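Local coordinates for inorganic pyrophosphatase (PDB 6LL8), which probably hydrolyses inorganic diphosphate to two phosphates, acting as a manganese-dependent type II pyrophosphatase with a DHH-family domain, at residues E68-D73 with T88-V93; S3-G8 with P33-R38; V72-I77 with G99-S104; K61-G66 with P81-Q86. All coordinates share one frame; numbering follows the deposited sequence. Where two conformers were deposited one is given.

Contact 1. Residues E68-D73 with T88-V93; sequences EVYIVD and TIVGIV. With MG (magnesium ion), chain C; MG (magnesium ion), chain D; 2PN (imidodiphosphoric acid), chain I.
Five backbone hydrogen bonds tie E68-D73 to T88-V93 as parallel strands: V69 N to T88 O, V90 N to V69 O, I71 N to G91 O (2.8 Å), V93 N to I71 O and D73 N to V93 O. Between the V69-I89 and Y70-G91 pairs the register slips by one, a beta bulge that takes up V90. V90 CG1 comes 3.8 Å from E68 CB, and the two chains cross at about a right angle.

The aromatic contact is a CH-pi one. With CG anti to the backbone N (chi1 -152°), the Y70 ring lies flat over G91, whose CA stands 3.5 Å from the ring centroid and 4° off its normal. Any CB on G91 would clash with Y70 CE2. V93 N lies at the ring edge. On the sheet face that carries V69 and I71, apolar packing joins I71 CB to I92 CG1 (4.0 Å) and I71 CG1 to I89 CG2.

Metal binding begins where the strand stops. D73 OD2 sits 2.0 Å from one magnesium ion and D73 OD1 binds a second; imidodiphosphate O1 and O3 reach the same two ions, and H9, D13, D15, H95 and D147 also ligate them. S16 and S117 hydrogen-bond the carboxylate.

Strand 4-7 flanks strand 68-72 on its other edge, strand 108-111 lies beyond 88-94, and helices 14-29 and 117-128 cover Y70 and V93.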
loop_
_atom_site.group_PDB
_atom_site.type_symbol
_atom_site.label_atom_id
_atom_site.label_comp_id
_atom_site.label_asym_id
_atom_site.label_seq_id
_atom_site.Cartn_x
_atom_site.Cartn_y
_atom_site.Cartn_z
ATOM N N GLU A 68 3.065 22.596 -0.663
ATOM C CA GLU A 68 1.691 22.071 -0.724
ATOM C C GLU A 68 1.798 20.616 -1.168
ATOM O O GLU A 68 2.496 20.302 -2.129
ATOM C CB GLU A 68 0.833 22.867 -1.689
ATOM C CG GLU A 68 0.492 24.256 -1.176
ATOM C CD GLU A 68 -0.224 25.097 -2.215
ATOM O OE1 GLU A 68 0.326 25.212 -3.302
ATOM O OE2 GLU A 68 -1.243 25.701 -1.876
ATOM N N VAL A 69 1.070 19.762 -0.469
ATOM C CA VAL A 69 1.158 18.311 -0.652
ATOM C C VAL A 69 -0.226 17.735 -0.863
ATOM O O VAL A 69 -1.157 18.004 -0.100
ATOM C CB VAL A 69 1.848 17.640 0.532
ATOM C CG1 VAL A 69 1.925 16.147 0.360
ATOM C CG2 VAL A 69 3.228 18.203 0.743
ATOM N N TYR A 70 -0.340 16.886 -1.878
ATOM C CA TYR A 70 -1.545 16.068 -2.127
ATOM C C TYR A 70 -1.135 14.657 -1.779
ATOM O O TYR A 70 -0.298 14.030 -2.452
ATOM C CB TYR A 70 -2.035 16.210 -3.563
ATOM C CG TYR A 70 -3.513 15.995 -3.711
ATOM C CD1 TYR A 70 -4.114 14.800 -3.355
ATOM C CD2 TYR A 70 -4.320 16.983 -4.254
ATOM C CE1 TYR A 70 -5.481 14.625 -3.476
ATOM C CE2 TYR A 70 -5.694 16.815 -4.407
ATOM C CZ TYR A 70 -6.273 15.621 -3.996
ATOM O OH TYR A 70 -7.622 15.396 -4.075
ATOM N N ILE A 71 -1.692 14.164 -0.675
ATOM C CA ILE A 71 -1.387 12.842 -0.107
ATOM C C ILE A 71 -2.160 11.787 -0.898
ATOM O O ILE A 71 -3.341 11.950 -1.162
ATOM C CB ILE A 71 -1.769 12.808 1.373
ATOM C CG1 ILE A 71 -0.971 13.816 2.203
ATOM C CG2 ILE A 71 -1.697 11.396 1.950
ATOM C CD1 ILE A 71 0.453 13.474 2.445
ATOM N N VAL A 72 -1.505 10.671 -1.180
ATOM C CA VAL A 72 -2.106 9.505 -1.865
ATOM C C VAL A 72 -1.968 8.291 -0.958
ATOM O O VAL A 72 -0.887 8.009 -0.449
ATOM C CB VAL A 72 -1.408 9.283 -3.218
ATOM C CG1 VAL A 72 -2.001 8.115 -3.972
ATOM C CG2 VAL A 72 -1.435 10.529 -4.073
ATOM N N ASP A 73 -3.048 7.524 -0.846
ATOM C CA ASP A 73 -2.973 6.114 -0.409
ATOM C C ASP A 73 -2.654 5.959 1.080
ATOM O O ASP A 73 -2.255 4.855 1.471
ATOM C CB ASP A 73 -2.025 5.329 -1.302
ATOM C CG ASP A 73 -2.017 3.836 -1.217
ATOM O OD1 ASP A 73 -3.114 3.205 -1.148
ATOM O OD2 ASP A 73 -0.902 3.301 -1.292
ATOM N N THR A 88 1.576 22.183 3.877
ATOM C CA THR A 88 0.134 22.373 3.808
ATOM C C THR A 88 -0.414 21.213 2.982
ATOM O O THR A 88 -0.106 21.084 1.792
ATOM C CB THR A 88 -0.231 23.706 3.177
ATOM O OG1 THR A 88 0.327 24.757 3.969
ATOM C CG2 THR A 88 -1.728 23.874 3.067
ATOM N N ILE A 89 -1.247 20.399 3.621
ATOM C CA ILE A 89 -1.930 19.307 2.891
ATOM C C ILE A 89 -3.115 19.918 2.160
ATOM O O ILE A 89 -4.058 20.427 2.814
ATOM C CB ILE A 89 -2.361 18.179 3.834
ATOM C CG1 ILE A 89 -1.166 17.545 4.533
ATOM C CG2 ILE A 89 -3.162 17.136 3.074
ATOM C CD1 ILE A 89 -1.504 16.663 5.701
ATOM N N VAL A 90 -3.067 19.903 0.833
ATOM C CA VAL A 90 -4.141 20.436 0.003
ATOM C C VAL A 90 -5.140 19.360 -0.389
ATOM O O VAL A 90 -6.260 19.682 -0.787
ATOM C CB VAL A 90 -3.617 21.196 -1.219
ATOM C CG1 VAL A 90 -2.852 22.435 -0.775
ATOM C CG2 VAL A 90 -2.787 20.326 -2.152
ATOM N N GLY A 91 -4.757 18.102 -0.264
ATOM C CA GLY A 91 -5.650 17.026 -0.671
ATOM C C GLY A 91 -5.224 15.697 -0.123
ATOM O O GLY A 91 -4.034 15.515 0.185
ATOM N N ILE A 92 -6.168 14.773 -0.035
ATOM C CA ILE A 92 -5.925 13.349 0.245
ATOM C C ILE A 92 -6.799 12.576 -0.726
ATOM O O ILE A 92 -8.020 12.823 -0.767
ATOM C CB ILE A 92 -6.258 12.944 1.680
ATOM C CG1 ILE A 92 -5.464 13.801 2.684
ATOM C CG2 ILE A 92 -6.006 11.460 1.889
ATOM C CD1 ILE A 92 -5.873 13.577 4.121
ATOM N N VAL A 93 -6.227 11.624 -1.436
ATOM C CA VAL A 93 -6.995 10.623 -2.211
ATOM C C VAL A 93 -6.597 9.268 -1.667
ATOM O O VAL A 93 -5.404 8.942 -1.621
ATOM C CB VAL A 93 -6.790 10.762 -3.728
ATOM C CG1 VAL A 93 -5.338 10.694 -4.170
ATOM C CG2 VAL A 93 -7.636 9.734 -4.444
HETATM MG MG MG C . -0.345 1.428 -0.865
HETATM MG MG MG D . -3.623 1.297 -2.000
HETATM P P1 2PN I . -2.458 -0.510 0.338
HETATM O O1 2PN I . -1.400 0.568 0.559
HETATM O O2 2PN I . -1.903 -1.722 -0.362
HETATM O O3 2PN I . -3.675 0.061 -0.366
HETATM N N1 2PN I . -2.963 -0.983 1.831
HETATM P P2 2PN I . -2.794 -2.349 2.740
HETATM O O4 2PN I . -2.279 -1.848 4.085
HETATM O O5 2PN I . -1.778 -3.246 2.066
HETATM O O6 2PN I . -4.156 -2.990 2.859
#

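Contact 2. Residues S3-G8 with P33-R38; sequences SMYVVG and PAIAAR
Y5 carries its CG anti to its own carbonyl carbon (chi1 -72°), and this lays the ring alongside I35, the two side chains pointing the same way with Y5 CE1 3.8 Å from I35 CG2. M4 instead holds CG between its backbone N and carbonyl carbon (chi1 74°), which puts M4 CG 3.7 Å from A34 CB on the sheet face opposite Y5 and I35. The two strands belong to the beta-alpha-beta crossover 4-7, 14-29, 34-38 that opens the Rossmann-like DHH domain.

Four backbone bonds stitch the parallel pair: M4 N to P33 O, I35 N to M4 O (2.8 Å), V6 N to I35 O and A37 N to V6 O. The strand segments are twisted by 38° against each other. At the N-terminal end of the pair S3 CB packs 3.6 Å from I35 CD1, while V6 CG2 adds to the cover on A34 CB. The Y5 ring also receives K61 in a cation-pi contact. The R38 guanidinium group is held by P58 O, G40 O and a salt bridge to E41.

Beyond A37 N a water links the two segments: it accepts from G8 N at 2.9 Å and lies 2.8 Å from A37 O.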
loop_
_atom_site.group_PDB
_atom_site.type_symbol
_atom_site.label_atom_id
_atom_site.label_comp_id
_atom_site.label_asym_id
_atom_site.label_seq_id
_atom_site.Cartn_x
_atom_site.Cartn_y
_atom_site.Cartn_z
ATOM N N SER A 3 4.726 24.304 -7.659
ATOM C CA SER A 3 3.893 23.082 -7.871
ATOM C C SER A 3 3.602 22.430 -6.535
ATOM O O SER A 3 4.486 22.459 -5.682
ATOM C CB SER A 3 4.597 22.070 -8.752
ATOM O OG SER A 3 4.694 22.486 -10.110
ATOM N N MET A 4 2.432 21.850 -6.401
ATOM C CA MET A 4 2.177 20.895 -5.312
ATOM C C MET A 4 2.976 19.627 -5.578
ATOM O O MET A 4 3.278 19.304 -6.738
ATOM C CB MET A 4 0.686 20.575 -5.193
ATOM C CG MET A 4 0.140 19.673 -6.292
ATOM S SD MET A 4 -1.621 19.388 -6.201
ATOM C CE MET A 4 -2.203 20.849 -7.068
ATOM N N TYR A 5 3.256 18.899 -4.522
ATOM C CA TYR A 5 3.830 17.552 -4.630
ATOM C C TYR A 5 2.752 16.544 -4.325
ATOM O O TYR A 5 2.052 16.651 -3.320
ATOM C CB TYR A 5 5.017 17.396 -3.687
ATOM C CG TYR A 5 6.214 18.171 -4.143
ATOM C CD1 TYR A 5 7.115 17.618 -5.023
ATOM C CD2 TYR A 5 6.459 19.442 -3.675
ATOM C CE1 TYR A 5 8.214 18.320 -5.468
ATOM C CE2 TYR A 5 7.562 20.151 -4.108
ATOM C CZ TYR A 5 8.443 19.592 -5.000
ATOM O OH TYR A 5 9.541 20.286 -5.411
ATOM N N VAL A 6 2.667 15.535 -5.172
ATOM C CA VAL A 6 1.714 14.427 -5.033
ATOM C C VAL A 6 2.490 13.217 -4.563
ATOM O O VAL A 6 3.419 12.797 -5.277
ATOM C CB VAL A 6 0.984 14.160 -6.357
ATOM C CG1 VAL A 6 -0.097 13.119 -6.117
ATOM C CG2 VAL A 6 0.401 15.434 -6.947
ATOM N N VAL A 7 2.200 12.702 -3.376
ATOM C CA VAL A 7 3.099 11.696 -2.778
ATOM C C VAL A 7 2.296 10.723 -1.916
ATOM O O VAL A 7 1.445 11.105 -1.106
ATOM C CB VAL A 7 4.249 12.359 -2.038
ATOM C CG1 VAL A 7 3.775 13.196 -0.906
ATOM C CG2 VAL A 7 5.260 11.350 -1.552
ATOM N N GLY A 8 2.635 9.463 -2.099
ATOM C CA GLY A 8 2.037 8.363 -1.346
ATOM C C GLY A 8 2.812 8.005 -0.108
ATOM O O GLY A 8 3.620 8.769 0.400
ATOM N N PRO A 33 -0.466 23.296 -11.154
ATOM C CA PRO A 33 0.882 22.747 -11.258
ATOM C C PRO A 33 1.168 21.697 -10.183
ATOM O O PRO A 33 0.966 21.943 -8.991
ATOM C CB PRO A 33 1.764 23.987 -11.136
ATOM C CG PRO A 33 0.927 25.033 -11.820
ATOM C CD PRO A 33 -0.474 24.753 -11.368
ATOM N N ALA A 34 1.710 20.571 -10.625
ATOM C CA ALA A 34 1.920 19.409 -9.752
ATOM C C ALA A 34 3.173 18.654 -10.153
ATOM O O ALA A 34 3.519 18.593 -11.353
ATOM C CB ALA A 34 0.717 18.491 -9.777
ATOM N N ILE A 35 3.796 18.019 -9.192
ATOM C CA ILE A 35 4.977 17.147 -9.367
ATOM C C ILE A 35 4.689 15.862 -8.593
ATOM O O ILE A 35 4.412 15.913 -7.399
ATOM C CB ILE A 35 6.257 17.819 -8.855
ATOM C CG1 ILE A 35 6.543 19.098 -9.634
ATOM C CG2 ILE A 35 7.425 16.850 -8.920
ATOM C CD1 ILE A 35 7.560 19.983 -8.985
ATOM N N ALA A 36 4.832 14.714 -9.242
ATOM C CA ALA A 36 4.782 13.407 -8.569
ATOM C C ALA A 36 6.065 13.157 -7.795
ATOM O O ALA A 36 7.169 13.433 -8.301
ATOM C CB ALA A 36 4.561 12.305 -9.552
ATOM N N ALA A 37 5.965 12.625 -6.599
ATOM C CA ALA A 37 7.140 12.331 -5.792
ATOM C C ALA A 37 6.973 10.990 -5.095
ATOM O O ALA A 37 5.882 10.397 -5.077
ATOM C CB ALA A 37 7.425 13.443 -4.823
ATOM N N ARG A 38 8.056 10.542 -4.491
ATOM C CA ARG A 38 8.093 9.297 -3.724
ATOM C C ARG A 38 8.976 9.465 -2.487
ATOM O O ARG A 38 9.970 10.196 -2.532
ATOM C CB ARG A 38 8.574 8.120 -4.554
ATOM C CG ARG A 38 9.990 8.248 -5.090
ATOM C CD ARG A 38 10.318 7.150 -6.084
ATOM N NE ARG A 38 11.556 7.431 -6.784
ATOM C CZ ARG A 38 12.766 7.014 -6.462
ATOM N NH1 ARG A 38 12.971 6.222 -5.437
ATOM N NH2 ARG A 38 13.776 7.372 -7.232
HETATM O O HOH W 1 4.424 8.280 -4.062
#

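Contact 3. Residues V72-I77 with G99-S104; sequences VDHSEI and GDLTTS. With CA (calcium ion), chain H; MG (magnesium ion), chain C; MG (magnesium ion), chain D; 2PN (imidodiphosphoric acid), chain I.
D100 and I77 cross at about a right angle. A chi1 of 58° sets the D100 carboxylate between its own backbone N and carbonyl carbon, and from there OD1 takes the I77 N-H nearly along the C-O axis, 2.9 Å from I77 N. The I77 chain lies against the same carboxylate through CG1 and CD1. Were D100 replaced by an alanine, the carboxylate would go, probably leaving I77 N without this acceptor and the I77 chain free to shift.

E76 folds back at chi2 (-67°) over G99, with E76 OE2 3.3 Å from G99 CA. Its carboxylate stands 42° from the plane of D100's, and E76 OE1 is 3.8 Å from D100 OD1; a salt bridge from K97 to E76 OE2 probably eases that like-charge approach. A CB on G99 would clash with both E76 OE2 and S75 O.

Both loops follow strands of the parallel DHH-domain sheet at its carboxyl ends, the first starting with the magnesium ligand D73. The second offers a calcium ion two carbonyls, G99 O and L101 O, each 2.7 Å from it.

S75 grips this calcium loop twice: its OG accepts from G99 N at 2.9 Å, and its O takes a longer bond, 3.2 Å, from L101 N above the carbonyl plane. L101 lies over the S75 backbone and crosses H74 at about a right angle. H74 ND1 accepts from E76 N, and its ring touches H9, another magnesium ligand.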
loop_
_atom_site.group_PDB
_atom_site.type_symbol
_atom_site.label_atom_id
_atom_site.label_comp_id
_atom_site.label_asym_id
_atom_site.label_seq_id
_atom_site.Cartn_x
_atom_site.Cartn_y
_atom_site.Cartn_z
ATOM N N VAL A 72 -1.505 10.671 -1.180
ATOM C CA VAL A 72 -2.106 9.505 -1.865
ATOM C C VAL A 72 -1.968 8.291 -0.958
ATOM O O VAL A 72 -0.887 8.009 -0.449
ATOM C CB VAL A 72 -1.408 9.283 -3.218
ATOM C CG1 VAL A 72 -2.001 8.115 -3.972
ATOM C CG2 VAL A 72 -1.435 10.529 -4.073
ATOM N N ASP A 73 -3.048 7.524 -0.846
ATOM C CA ASP A 73 -2.973 6.114 -0.409
ATOM C C ASP A 73 -2.654 5.959 1.080
ATOM O O ASP A 73 -2.255 4.855 1.471
ATOM C CB ASP A 73 -2.025 5.329 -1.302
ATOM C CG ASP A 73 -2.017 3.836 -1.217
ATOM O OD1 ASP A 73 -3.114 3.205 -1.148
ATOM O OD2 ASP A 73 -0.902 3.301 -1.292
ATOM N N HIS A 74 -2.905 6.966 1.895
ATOM C CA HIS A 74 -2.921 6.855 3.365
ATOM C C HIS A 74 -3.469 8.141 3.961
ATOM O O HIS A 74 -3.548 9.144 3.250
ATOM C CB HIS A 74 -1.521 6.574 3.922
ATOM C CG HIS A 74 -0.638 7.753 3.910
ATOM N ND1 HIS A 74 -0.451 8.528 5.046
ATOM C CD2 HIS A 74 0.095 8.265 2.908
ATOM C CE1 HIS A 74 0.383 9.502 4.676
ATOM N NE2 HIS A 74 0.766 9.379 3.404
ATOM N N SER A 75 -3.700 8.146 5.274
ATOM C CA SER A 75 -3.949 9.402 5.989
ATOM C C SER A 75 -3.320 9.384 7.380
ATOM O O SER A 75 -3.935 9.872 8.342
ATOM C CB SER A 75 -5.404 9.766 6.013
ATOM O OG SER A 75 -6.208 8.763 6.618
ATOM N N GLU A 76 -2.087 8.884 7.465
ATOM C CA GLU A 76 -1.403 8.624 8.745
ATOM C C GLU A 76 -0.157 9.477 8.918
ATOM O O GLU A 76 0.680 9.544 8.016
ATOM C CB GLU A 76 -0.915 7.168 8.791
ATOM C CG GLU A 76 -1.999 6.125 8.627
ATOM C CD GLU A 76 -3.022 6.022 9.737
ATOM O OE1 GLU A 76 -2.701 6.299 10.888
ATOM O OE2 GLU A 76 -4.159 5.670 9.415
ATOM N N ILE A 77 0.039 10.001 10.131
ATOM C CA ILE A 77 1.311 10.659 10.471
ATOM C C ILE A 77 2.471 9.703 10.225
ATOM O O ILE A 77 3.488 10.115 9.657
ATOM C CB ILE A 77 1.298 11.172 11.914
ATOM C CG1 ILE A 77 0.331 12.341 12.025
ATOM C CG2 ILE A 77 2.676 11.565 12.418
ATOM C CD1 ILE A 77 0.087 12.775 13.467
ATOM N N GLY A 99 -6.885 8.282 9.357
ATOM C CA GLY A 99 -5.779 8.357 10.297
ATOM C C GLY A 99 -5.658 9.701 10.938
ATOM O O GLY A 99 -6.559 10.546 10.904
ATOM N N ASP A 100 -4.493 9.915 11.559
ATOM C CA ASP A 100 -4.269 11.059 12.457
ATOM C C ASP A 100 -3.613 12.244 11.764
ATOM O O ASP A 100 -3.292 13.210 12.454
ATOM C CB ASP A 100 -3.541 10.601 13.704
ATOM C CG ASP A 100 -2.205 9.943 13.484
ATOM O OD1 ASP A 100 -1.840 9.665 12.345
ATOM O OD2 ASP A 100 -1.554 9.666 14.560
ATOM N N LEU A 101 -3.529 12.262 10.430
ATOM C CA LEU A 101 -3.269 13.538 9.770
ATOM C C LEU A 101 -4.377 14.531 10.110
ATOM O O LEU A 101 -5.559 14.161 10.311
ATOM C CB LEU A 101 -3.145 13.391 8.254
ATOM C CG LEU A 101 -1.912 12.653 7.760
ATOM C CD1 LEU A 101 -1.957 12.547 6.257
ATOM C CD2 LEU A 101 -0.623 13.299 8.233
ATOM N N THR A 102 -3.976 15.793 10.154
ATOM C CA THR A 102 -4.846 16.950 10.357
ATOM C C THR A 102 -4.327 18.092 9.510
ATOM O O THR A 102 -3.163 18.091 9.101
ATOM C CB THR A 102 -4.887 17.366 11.824
ATOM O OG1 THR A 102 -3.572 17.715 12.226
ATOM C CG2 THR A 102 -5.474 16.332 12.757
ATOM N N THR A 103 -5.166 19.083 9.291
ATOM C CA THR A 103 -4.752 20.349 8.660
ATOM C C THR A 103 -5.278 21.526 9.472
ATOM O O THR A 103 -6.202 21.365 10.272
ATOM C CB THR A 103 -5.226 20.432 7.205
ATOM O OG1 THR A 103 -6.649 20.636 7.204
ATOM C CG2 THR A 103 -4.857 19.220 6.388
ATOM N N SER A 104 -4.781 22.707 9.171
ATOM C CA SER A 104 -5.357 23.934 9.762
ATOM C C SER A 104 -6.292 24.614 8.762
ATOM O O SER A 104 -6.984 25.549 9.168
ATOM C CB SER A 104 -4.291 24.867 10.240
ATOM O OG SER A 104 -3.543 25.354 9.146
HETATM CA CA CA H . -7.686 12.931 11.511
HETATM MG MG MG C . -0.345 1.428 -0.865
HETATM MG MG MG D . -3.623 1.297 -2.000
HETATM P P1 2PN I . -2.458 -0.510 0.338
HETATM O O1 2PN I . -1.400 0.568 0.559
HETATM O O2 2PN I . -1.903 -1.722 -0.362
HETATM O O3 2PN I . -3.675 0.061 -0.366
HETATM N N1 2PN I . -2.963 -0.983 1.831
HETATM P P2 2PN I . -2.794 -2.349 2.740
HETATM O O4 2PN I . -2.279 -1.848 4.085
HETATM O O5 2PN I . -1.778 -3.246 2.066
HETATM O O6 2PN I . -4.156 -2.990 2.859
#

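Contact 4. Residues K61-G66 with P81-Q86; sequences KTSYAG and PDDIAQ
G66 N donates to Q86 O, 2.8 Å away and from above the carbonyl plane, while the type I turn from P81 to I84 holds D83 against K61-G66. With CG between its backbone N and carbonyl carbon (chi1 66°), the D83 carboxylate faces the backbone of the other loop. Its OD1 uses the syn lone pair for Y64 N, at 2.8 Å, and its OD2 takes a weak bond from A65 N at 3.0 Å. S63 OG also donates to D83 OD2 on the syn side, though S63 has two conformers and this bond is less certain. A leucine in place of D83 would remove both oxygens, and Y64 N and A65 N would probably lose these acceptors and the loop one of its anchors.

The Y64 side chain crosses P81 at about a right angle, Y64 CD1 lying 3.5 Å from P81 CG. K61 CE sits over one ring face toward its rim, and Y64 OH donates to K61 O at 2.7 Å, which fixes the ring's far end. Two waters carry T62 O across to the turn, one to D82 N and one, weakly, to D83 N.

The pair links the loop between strands 59-60 and 68-72 to that between 68-72 and 88-94; Y64 and I84 both pack on V69 of strand 68-72.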
loop_
_atom_site.group_PDB
_atom_site.type_symbol
_atom_site.label_atom_id
_atom_site.label_comp_id
_atom_site.label_asym_id
_atom_site.label_seq_id
_atom_site.Cartn_x
_atom_site.Cartn_y
_atom_site.Cartn_z
ATOM N N LYS A 61 11.961 12.481 -2.805
ATOM C CA LYS A 61 11.931 13.709 -2.015
ATOM C C LYS A 61 11.397 13.371 -0.644
ATOM O O LYS A 61 10.358 12.710 -0.551
ATOM C CB LYS A 61 11.072 14.769 -2.693
ATOM C CG LYS A 61 10.973 16.075 -1.934
ATOM C CD LYS A 61 10.295 17.154 -2.715
ATOM C CE LYS A 61 10.117 18.452 -1.959
ATOM N NZ LYS A 61 11.396 19.009 -1.487
ATOM N N THR A 62 12.108 13.778 0.402
ATOM C CA THR A 62 11.725 13.409 1.781
ATOM C C THR A 62 11.318 14.619 2.625
ATOM O O THR A 62 10.646 14.386 3.655
ATOM C CB THR A 62 12.797 12.560 2.437
ATOM O OG1 THR A 62 14.029 13.254 2.404
ATOM C CG2 THR A 62 12.926 11.230 1.745
ATOM N N SER A 63 11.700 15.826 2.274
ATOM C CA SER A 63 11.315 17.010 3.071
ATOM C C SER A 63 10.352 17.872 2.273
ATOM O O SER A 63 10.594 18.206 1.104
ATOM C CB SER A 63 12.474 17.779 3.555
ATOM O OG SER A 63 12.054 19.072 3.935
ATOM N N TYR A 64 9.271 18.202 2.937
ATOM C CA TYR A 64 8.162 18.930 2.300
ATOM C C TYR A 64 7.750 20.157 3.101
ATOM O O TYR A 64 6.759 20.801 2.752
ATOM C CB TYR A 64 6.937 18.021 2.126
ATOM C CG TYR A 64 7.205 16.913 1.154
ATOM C CD1 TYR A 64 7.891 15.794 1.559
ATOM C CD2 TYR A 64 6.811 16.988 -0.174
ATOM C CE1 TYR A 64 8.172 14.770 0.691
ATOM C CE2 TYR A 64 7.078 15.956 -1.056
ATOM C CZ TYR A 64 7.744 14.834 -0.624
ATOM O OH TYR A 64 8.025 13.817 -1.494
ATOM N N ALA A 65 8.519 20.566 4.104
ATOM C CA ALA A 65 8.174 21.792 4.837
ATOM C C ALA A 65 8.018 22.945 3.843
ATOM O O ALA A 65 8.870 23.116 2.943
ATOM C CB ALA A 65 9.227 22.137 5.844
ATOM N N GLY A 66 6.978 23.756 4.015
ATOM C CA GLY A 66 6.739 24.924 3.166
ATOM C C GLY A 66 6.053 24.599 1.852
ATOM O O GLY A 66 5.750 25.527 1.104
ATOM N N PRO A 81 5.421 12.207 5.050
ATOM C CA PRO A 81 6.743 12.792 5.259
ATOM C C PRO A 81 6.944 13.193 6.727
ATOM O O PRO A 81 6.009 13.648 7.363
ATOM C CB PRO A 81 6.725 14.008 4.322
ATOM C CG PRO A 81 5.715 13.650 3.241
ATOM C CD PRO A 81 4.644 12.885 3.987
ATOM N N ASP A 82 8.189 13.140 7.165
ATOM C CA ASP A 82 8.484 13.423 8.584
ATOM C C ASP A 82 8.096 14.864 8.941
ATOM O O ASP A 82 7.691 15.113 10.077
ATOM C CB ASP A 82 9.946 13.197 8.878
ATOM C CG ASP A 82 10.366 11.752 8.904
ATOM O OD1 ASP A 82 9.483 10.884 8.988
ATOM O OD2 ASP A 82 11.590 11.524 8.941
ATOM N N ASP A 83 8.219 15.797 8.001
ATOM C CA ASP A 83 7.965 17.232 8.257
ATOM C C ASP A 83 6.623 17.670 7.694
ATOM O O ASP A 83 6.424 18.860 7.454
ATOM C CB ASP A 83 9.142 18.078 7.790
ATOM C CG ASP A 83 9.370 18.073 6.293
ATOM O OD1 ASP A 83 8.685 17.315 5.557
ATOM O OD2 ASP A 83 10.241 18.838 5.837
ATOM N N ILE A 84 5.675 16.750 7.521
ATOM C CA ILE A 84 4.358 17.132 6.947
ATOM C C ILE A 84 3.664 18.197 7.798
ATOM O O ILE A 84 2.888 18.964 7.224
ATOM C CB ILE A 84 3.483 15.899 6.709
ATOM C CG1 ILE A 84 2.357 16.145 5.692
ATOM C CG2 ILE A 84 2.929 15.373 8.039
ATOM C CD1 ILE A 84 2.800 16.469 4.306
ATOM N N ALA A 85 3.902 18.281 9.111
ATOM C CA ALA A 85 3.217 19.317 9.918
ATOM C C ALA A 85 3.639 20.723 9.489
ATOM O O ALA A 85 2.901 21.659 9.807
ATOM C CB ALA A 85 3.447 19.113 11.394
ATOM N N GLN A 86 4.779 20.861 8.825
ATOM C CA GLN A 86 5.243 22.178 8.352
ATOM C C GLN A 86 4.938 22.370 6.877
ATOM O O GLN A 86 5.339 23.386 6.305
ATOM C CB GLN A 86 6.736 22.320 8.612
ATOM C CG GLN A 86 7.084 22.436 10.097
ATOM C CD GLN A 86 7.286 21.098 10.746
ATOM O OE1 GLN A 86 8.102 20.286 10.291
ATOM N NE2 GLN A 86 6.609 20.898 11.871
HETATM O O HOH W 2 10.038 12.191 5.202
HETATM O O HOH W 3 10.956 15.215 6.354
#

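How the contacts relate
Contacts 1 and 2 are neighbouring strand pairs of one parallel sheet, joined through strands 4-7 and 68-72. Contact 1 is the buried one, built from backbone bonds and apolar side chains; contact 2 is only partly buried and has exposed residues at its start. Contact 3 grows out of contact 1, sharing V72 and D73, but its loops are joined by side-chain and main-chain polar atoms; D73 binds magnesium in the first loop, and the second binds calcium. Contact 4 is the most exposed: a carboxylate, two waters and a single direct backbone bond join its loops, with Y64 and I84 among its links to the buried sheet.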